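Local atomic coordinates of enoyl-CoA hydratase/isomerase family protein (Bacillus anthracis, PDB entry 3KQF), a protein that probably catalyses the reversible addition of water across the double bond of enoyl-CoA thioesters. Residues Leu192-Glu195 against Lys196-Ile200; Gln236-Glu239 against Gly240-Thr244. One frame throughout, in Å; residues are numbered along the deposited sequence.

How the interactions relate
Both interactions are local contacts, one at the start of a helix and the other at the end of another, with centres about 31 Å apart and too far from each other to meet. Interaction 1 opens helix 193-206, with one face buried on the six-stranded core sheet and an exposed acidic side; interaction 2 closes helix 227-242, farther from the chain centre and partly buried against a second subunit. Between Leu192-Glu195 and Lys196-Ile200 all four backbone bonds are i to i+4, whereas residues 236-244 mix i to i+3 and i to i+4 bonds. Carboxylates of both contacts find basic partners, Glu194 within its own chain and Glu239 across the subunit boundary.

Interaction 1: residues Leu192-Glu195 against Lys196-Ile200; sequences LLEE and KAIEI
Four i to i+4 backbone bonds join Leu192-Glu195 to Lys196-Ile200, from Lys196 N to Leu192 O, Ala197 N to Leu193 O, Ile198 N to Glu194 O and Glu199 N to Glu195 O, all close to straight at the hydrogen, the signature of a regular alpha-helical first turn. Among the side chains, Glu194 and Ile198 run alongside each other, one turn apart. Ile198 CD1 comes 4.1 Å from Glu194 CG, so the methyl meets the aliphatic part of the glutamate. With Ile198 CG1 set beside its backbone N (chi1 -71°), that carbon also comes to 3.3 Å from Glu194 O, the carbonyl that already accepts from Ile198 N. The carboxylate of Glu194 is engaged elsewhere, in a salt bridge from OE2 to Lys21.

This is the start of helix 193-206, which lies on the six-stranded core sheet of the crotonase fold. Leu193 and Ala197, both buried, form its inward face: each touches Ile128 of strand 126-130 and Ala108 of strand 105-109. The small methyl of Ala197 also meets Ile58 of strand 56-61, and so packs against three neighbouring strands of the sheet.

The outward face is acidic. Glu195 OE1 and Glu199 OE2 approach to 4.3 Å without bonding; two carboxylates so close would probably disfavour each other's ionised form, though both residues are exposed and solvent would soften the effect. Glu195 takes a chi1 of 77°, which places CG between its own N and carbonyl carbon and brings it 3.4 Å from Lys196 N. Glu199 instead runs back along the helix, its CG 3.5 Å from Glu195 O. The ammonium end of Lys196, bent at chi2, projects clear of Leu192-Glu195, while its side chain touches Phe186 and Val188 of strand 186-188.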
ATOM      1  N   LEU A 192     -13.991  -6.674 -25.600  1.00 18.62           N
ATOM      2  CA  LEU A 192     -12.576  -6.443 -25.897  1.00 18.26           C
ATOM      3  C   LEU A 192     -11.619  -7.033 -24.839  1.00 17.26           C
ATOM      4  O   LEU A 192     -10.398  -6.870 -24.921  1.00 17.04           O
ATOM      5  CB  LEU A 192     -12.321  -4.938 -26.048  1.00 18.66           C
ATOM      6  CG  LEU A 192     -12.992  -4.328 -27.290  1.00 21.29           C
ATOM      7  CD1 LEU A 192     -12.806  -2.817 -27.364  1.00 24.92           C
ATOM      8  CD2 LEU A 192     -12.474  -4.993 -28.569  1.00 23.89           C
ATOM      9  N   LEU A 193     -12.167  -7.730 -23.858  1.00 15.99           N
ATOM     10  CA  LEU A 193     -11.342  -8.269 -22.771  1.00 14.89           C
ATOM     11  C   LEU A 193     -10.279  -9.250 -23.266  1.00 15.78           C
ATOM     12  O   LEU A 193      -9.115  -9.154 -22.903  1.00 15.04           O
ATOM     13  CB  LEU A 193     -12.236  -8.928 -21.736  1.00 15.24           C
ATOM     14  CG  LEU A 193     -11.543  -9.587 -20.551  1.00 15.03           C
ATOM     15  CD1 LEU A 193     -10.645  -8.584 -19.819  1.00 17.63           C
ATOM     16  CD2 LEU A 193     -12.566 -10.170 -19.628  1.00 18.35           C
ATOM     17  N   GLU A 194     -10.674 -10.173 -24.123  1.00 17.21           N
ATOM     18  CA  GLU A 194      -9.729 -11.157 -24.621  1.00 19.23           C
ATOM     19  C   GLU A 194      -8.571 -10.534 -25.399  1.00 18.58           C
ATOM     20  O   GLU A 194      -7.420 -10.896 -25.165  1.00 17.41           O
ATOM     21  CB  GLU A 194     -10.438 -12.192 -25.487  1.00 21.47           C
ATOM     22  CG  GLU A 194      -9.584 -13.420 -25.734  1.00 26.97           C
ATOM     23  CD  GLU A 194     -10.352 -14.520 -26.432  1.00 32.79           C
ATOM     24  OE1 GLU A 194     -10.811 -14.303 -27.573  1.00 34.74           O
ATOM     25  OE2 GLU A 194     -10.466 -15.611 -25.837  1.00 37.63           O
ATOM     26  N   GLU A 195      -8.847  -9.607 -26.319  1.00 17.82           N
ATOM     27  CA  GLU A 195      -7.739  -9.028 -27.092  1.00 18.57           C
ATOM     28  C   GLU A 195      -6.832  -8.163 -26.213  1.00 16.00           C
ATOM     29  O   GLU A 195      -5.631  -8.160 -26.407  1.00 14.37           O
ATOM     30  CB  GLU A 195      -8.170  -8.288 -28.382  1.00 19.88           C
ATOM     31  CG  GLU A 195      -8.755  -6.900 -28.244  1.00 26.84           C
ATOM     32  CD  GLU A 195      -8.891  -6.192 -29.610  1.00 34.44           C
ATOM     33  OE1 GLU A 195      -8.375  -6.723 -30.626  1.00 38.46           O
ATOM     34  OE2 GLU A 195      -9.494  -5.098 -29.663  1.00 40.22           O
ATOM     35  N   LYS A 196      -7.396  -7.463 -25.234  1.00 15.54           N
ATOM     36  CA  LYS A 196      -6.578  -6.647 -24.327  1.00 17.04           C
ATOM     37  C   LYS A 196      -5.612  -7.543 -23.507  1.00 16.91           C
ATOM     38  O   LYS A 196      -4.434  -7.200 -23.314  1.00 14.66           O
ATOM     39  CB  LYS A 196      -7.470  -5.848 -23.382  1.00 17.81           C
ATOM     40  CG  LYS A 196      -6.716  -4.894 -22.410  1.00 22.09           C
ATOM     41  CD  LYS A 196      -6.039  -3.748 -23.158  1.00 29.83           C
ATOM     42  CE  LYS A 196      -5.460  -2.713 -22.199  1.00 35.64           C
ATOM     43  NZ  LYS A 196      -4.845  -1.565 -22.928  1.00 38.39           N
ATOM     44  N   ALA A 197      -6.115  -8.667 -22.991  1.00 15.59           N
ATOM     45  CA  ALA A 197      -5.265  -9.587 -22.223  1.00 16.39           C
ATOM     46  C   ALA A 197      -4.181 -10.189 -23.111  1.00 15.60           C
ATOM     47  O   ALA A 197      -3.035 -10.324 -22.698  1.00 17.34           O
ATOM     48  CB  ALA A 197      -6.099 -10.701 -21.579  1.00 16.75           C
ATOM     49  N   ILE A 198      -4.536 -10.540 -24.332  1.00 16.74           N
ATOM     50  CA  ILE A 198      -3.557 -11.112 -25.260  1.00 17.88           C
ATOM     51  C   ILE A 198      -2.496 -10.086 -25.640  1.00 18.18           C
ATOM     52  O   ILE A 198      -1.318 -10.414 -25.705  1.00 17.68           O
ATOM     53  CB  ILE A 198      -4.219 -11.679 -26.511  1.00 18.83           C
ATOM     54  CG1 ILE A 198      -4.982 -12.947 -26.152  1.00 20.71           C
ATOM     55  CG2 ILE A 198      -3.169 -11.995 -27.598  1.00 19.47           C
ATOM     56  CD1 ILE A 198      -5.820 -13.499 -27.291  1.00 23.16           C
ATOM     57  N   GLU A 199      -2.899  -8.850 -25.888  1.00 19.04           N
ATOM     58  CA  GLU A 199      -1.902  -7.846 -26.279  1.00 20.42           C
ATOM     59  C   GLU A 199      -0.920  -7.509 -25.145  1.00 18.44           C
ATOM     60  O   GLU A 199       0.276  -7.350 -25.406  1.00 16.44           O
ATOM     61  CB  GLU A 199      -2.535  -6.639 -26.978  1.00 22.07           C
ATOM     62  CG  GLU A 199      -2.971  -7.042 -28.404  1.00 26.56           C
ATOM     63  CD  GLU A 199      -3.611  -5.937 -29.209  1.00 31.18           C
ATOM     64  OE1 GLU A 199      -3.596  -4.770 -28.764  1.00 34.70           O
ATOM     65  OE2 GLU A 199      -4.131  -6.247 -30.306  1.00 34.39           O
ATOM     66  N   ILE A 200      -1.396  -7.468 -23.900  1.00 17.39           N
ATOM     67  CA  ILE A 200      -0.492  -7.243 -22.751  1.00 17.34           C
ATOM     68  C   ILE A 200       0.398  -8.471 -22.558  1.00 15.89           C
ATOM     69  O   ILE A 200       1.601  -8.336 -22.341  1.00 16.92           O
ATOM     70  CB  ILE A 200      -1.258  -6.905 -21.463  1.00 17.26           C
ATOM     71  CG1 ILE A 200      -1.962  -5.562 -21.629  1.00 20.33           C
ATOM     72  CG2 ILE A 200      -0.308  -6.861 -20.252  1.00 18.06           C
ATOM     73  CD1 ILE A 200      -2.817  -5.175 -20.447  1.00 24.72           C
TER

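Interaction 2: residues Gln236-Glu239 against Gly240-Thr244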
ATOM      1  N   GLN A 236      21.256 -10.394  -5.993  1.00 21.38           N
ATOM      2  CA  GLN A 236      21.540 -11.742  -6.474  1.00 21.58           C
ATOM      3  C   GLN A 236      20.763 -12.044  -7.771  1.00 22.47           C
ATOM      4  O   GLN A 236      21.307 -12.656  -8.709  1.00 20.81           O
ATOM      5  CB  GLN A 236      21.263 -12.808  -5.403  1.00 22.43           C
ATOM      6  CG  GLN A 236      21.710 -14.215  -5.836  1.00 26.68           C
ATOM      7  CD  GLN A 236      23.212 -14.337  -6.133  1.00 28.96           C
ATOM      8  OE1 GLN A 236      24.044 -13.688  -5.495  1.00 30.56           O
ATOM      9  NE2 GLN A 236      23.558 -15.202  -7.102  1.00 27.21           N
ATOM     10  N   ALA A 237      19.507 -11.604  -7.841  1.00 21.08           N
ATOM     11  CA  ALA A 237      18.703 -11.824  -9.038  1.00 21.87           C
ATOM     12  C   ALA A 237      19.349 -11.182 -10.255  1.00 22.30           C
ATOM     13  O   ALA A 237      19.344 -11.773 -11.343  1.00 23.83           O
ATOM     14  CB  ALA A 237      17.297 -11.294  -8.853  1.00 21.77           C
ATOM     15  N   TYR A 238      19.893  -9.974 -10.078  1.00 20.49           N
ATOM     16  CA  TYR A 238      20.548  -9.235 -11.166  1.00 21.18           C
ATOM     17  C   TYR A 238      21.761 -10.044 -11.714  1.00 21.24           C
ATOM     18  O   TYR A 238      22.054 -10.022 -12.913  1.00 18.51           O
ATOM     19  CB  TYR A 238      20.948  -7.840 -10.673  1.00 21.66           C
ATOM     20  CG  TYR A 238      21.461  -6.887 -11.735  1.00 23.01           C
ATOM     21  CD1 TYR A 238      20.586  -6.101 -12.474  1.00 21.44           C
ATOM     22  CD2 TYR A 238      22.822  -6.736 -11.961  1.00 27.06           C
ATOM     23  CE1 TYR A 238      21.054  -5.212 -13.434  1.00 25.84           C
ATOM     24  CE2 TYR A 238      23.295  -5.840 -12.912  1.00 28.74           C
ATOM     25  CZ  TYR A 238      22.402  -5.083 -13.643  1.00 28.53           C
ATOM     26  OH  TYR A 238      22.868  -4.188 -14.595  1.00 35.22           O
ATOM     27  N   GLU A 239      22.421 -10.800 -10.846  1.00 20.45           N
ATOM     28  CA  GLU A 239      23.540 -11.645 -11.276  1.00 20.93           C
ATOM     29  C   GLU A 239      23.050 -12.697 -12.265  1.00 21.64           C
ATOM     30  O   GLU A 239      23.801 -13.161 -13.108  1.00 22.29           O
ATOM     31  CB  GLU A 239      24.188 -12.327 -10.070  1.00 22.04           C
ATOM     32  CG  GLU A 239      24.769 -11.362  -9.069  1.00 23.23           C
ATOM     33  CD  GLU A 239      25.968 -10.613  -9.613  1.00 29.52           C
ATOM     34  OE1 GLU A 239      26.045  -9.383  -9.409  1.00 33.82           O
ATOM     35  OE2 GLU A 239      26.813 -11.252 -10.275  1.00 30.93           O
ATOM     36  N   GLY A 240      21.779 -13.073 -12.148  1.00 22.48           N
ATOM     37  CA  GLY A 240      21.175 -14.051 -13.042  1.00 23.20           C
ATOM     38  C   GLY A 240      20.935 -13.553 -14.460  1.00 23.36           C
ATOM     39  O   GLY A 240      20.637 -14.345 -15.334  1.00 24.54           O
ATOM     40  N   VAL A 241      21.018 -12.245 -14.696  1.00 23.39           N
ATOM     41  CA  VAL A 241      20.801 -11.722 -16.060  1.00 23.28           C
ATOM     42  C   VAL A 241      22.043 -11.182 -16.727  1.00 24.67           C
ATOM     43  O   VAL A 241      22.142 -11.189 -17.958  1.00 23.41           O
ATOM     44  CB  VAL A 241      19.722 -10.614 -16.083  1.00 23.96           C
ATOM     45  CG1 VAL A 241      18.409 -11.192 -15.704  1.00 22.00           C
ATOM     46  CG2 VAL A 241      20.113  -9.435 -15.159  1.00 20.73           C
ATOM     47  N   ILE A 242      23.006 -10.721 -15.939  1.00 26.07           N
ATOM     48  CA  ILE A 242      24.204 -10.117 -16.533  1.00 26.81           C
ATOM     49  C   ILE A 242      25.061 -11.009 -17.440  1.00 27.37           C
ATOM     50  O   ILE A 242      25.689 -10.484 -18.354  1.00 25.69           O
ATOM     51  CB  ILE A 242      25.084  -9.351 -15.502  1.00 28.10           C
ATOM     52  CG1 ILE A 242      25.517 -10.249 -14.342  1.00 29.23           C
ATOM     53  CG2 ILE A 242      24.332  -8.128 -15.007  1.00 29.98           C
ATOM     54  CD1 ILE A 242      26.344  -9.506 -13.295  1.00 32.52           C
ATOM     55  N   HIS A 243      25.071 -12.328 -17.222  1.00 27.14           N
ATOM     56  CA  HIS A 243      25.883 -13.245 -18.057  1.00 28.40           C
ATOM     57  C   HIS A 243      25.080 -13.904 -19.191  1.00 26.00           C
ATOM     58  O   HIS A 243      25.625 -14.691 -19.964  1.00 27.69           O
ATOM     59  CB  HIS A 243      26.509 -14.346 -17.174  1.00 30.38           C
ATOM     60  CG  HIS A 243      27.456 -15.256 -17.903  1.00 35.76           C
ATOM     61  ND1 HIS A 243      27.026 -16.295 -18.705  1.00 42.37           N
ATOM     62  CD2 HIS A 243      28.811 -15.308 -17.918  1.00 40.65           C
ATOM     63  CE1 HIS A 243      28.074 -16.933 -19.197  1.00 43.32           C
ATOM     64  NE2 HIS A 243      29.170 -16.357 -18.734  1.00 42.59           N
ATOM     65  N   THR A 244      23.807 -13.552 -19.325  1.00 22.98           N
ATOM     66  CA  THR A 244      22.944 -14.186 -20.326  1.00 19.63           C
ATOM     67  C   THR A 244      23.184 -13.697 -21.742  1.00 19.54           C
ATOM     68  O   THR A 244      23.644 -12.581 -21.949  1.00 17.26           O
ATOM     69  CB  THR A 244      21.433 -13.993 -19.979  1.00 20.15           C
ATOM     70  OG1 THR A 244      21.084 -12.602 -19.998  1.00 17.51           O
ATOM     71  CG2 THR A 244      21.113 -14.577 -18.607  1.00 19.13           C
TER
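Tyr238 O accepts two backbone N-H groups across this turn, Val241 N at 3.0 Å and Ile242 N at 3.2 Å, and the two bonds differ in direction. Val241 N sits above the carbonyl plane, 61° out of it, whereas Ile242 N lies nearly in line with the C=O bond. Gly240 N is shared the other way round: it gives a bond of 2.9 Å to Ala237 O, bent to 135° at the hydrogen, and a weak one to Gln236 O. The i to i+3 bonds beside i to i+4 ones mark the tightening last turn of helix 227-242.

Val241 O is doubly occupied as well, accepting from Thr244 N and, at 2.7 Å, from Thr244 OG1. Thr244 is the N-cap of the following helix, 245-255: OG1 gives its proton to Val241 O and accepts the N-H of Arg247. A single hydroxyl thereby ties the end of one helix to the beginning of the next.

These helices belong to the C-terminal helical region of the crotonase fold, and here the turn faces a second subunit of the trimeric assembly. Glu239 OE2 makes a salt bridge with Arg85 of that subunit. Ile242 extends beside the glutamate, its CD1 methyl lying over a face of the carboxylate, 3.5 Å from Glu239 OE2; the same isoleucine packs on Arg85 of the second subunit.

On the other branch, Ile242 CG2 reaches the buried Tyr238 ring, 3.3 Å from CE2, the two side chains crossing at about a right angle. Tyr238 CG is anti to the backbone N (chi1 -172°), which swings the ring alongside the following turn. Val241 CG2 approaches the ring obliquely from the same side as Ile242 CG2, 4.3 Å from Tyr238 CD1.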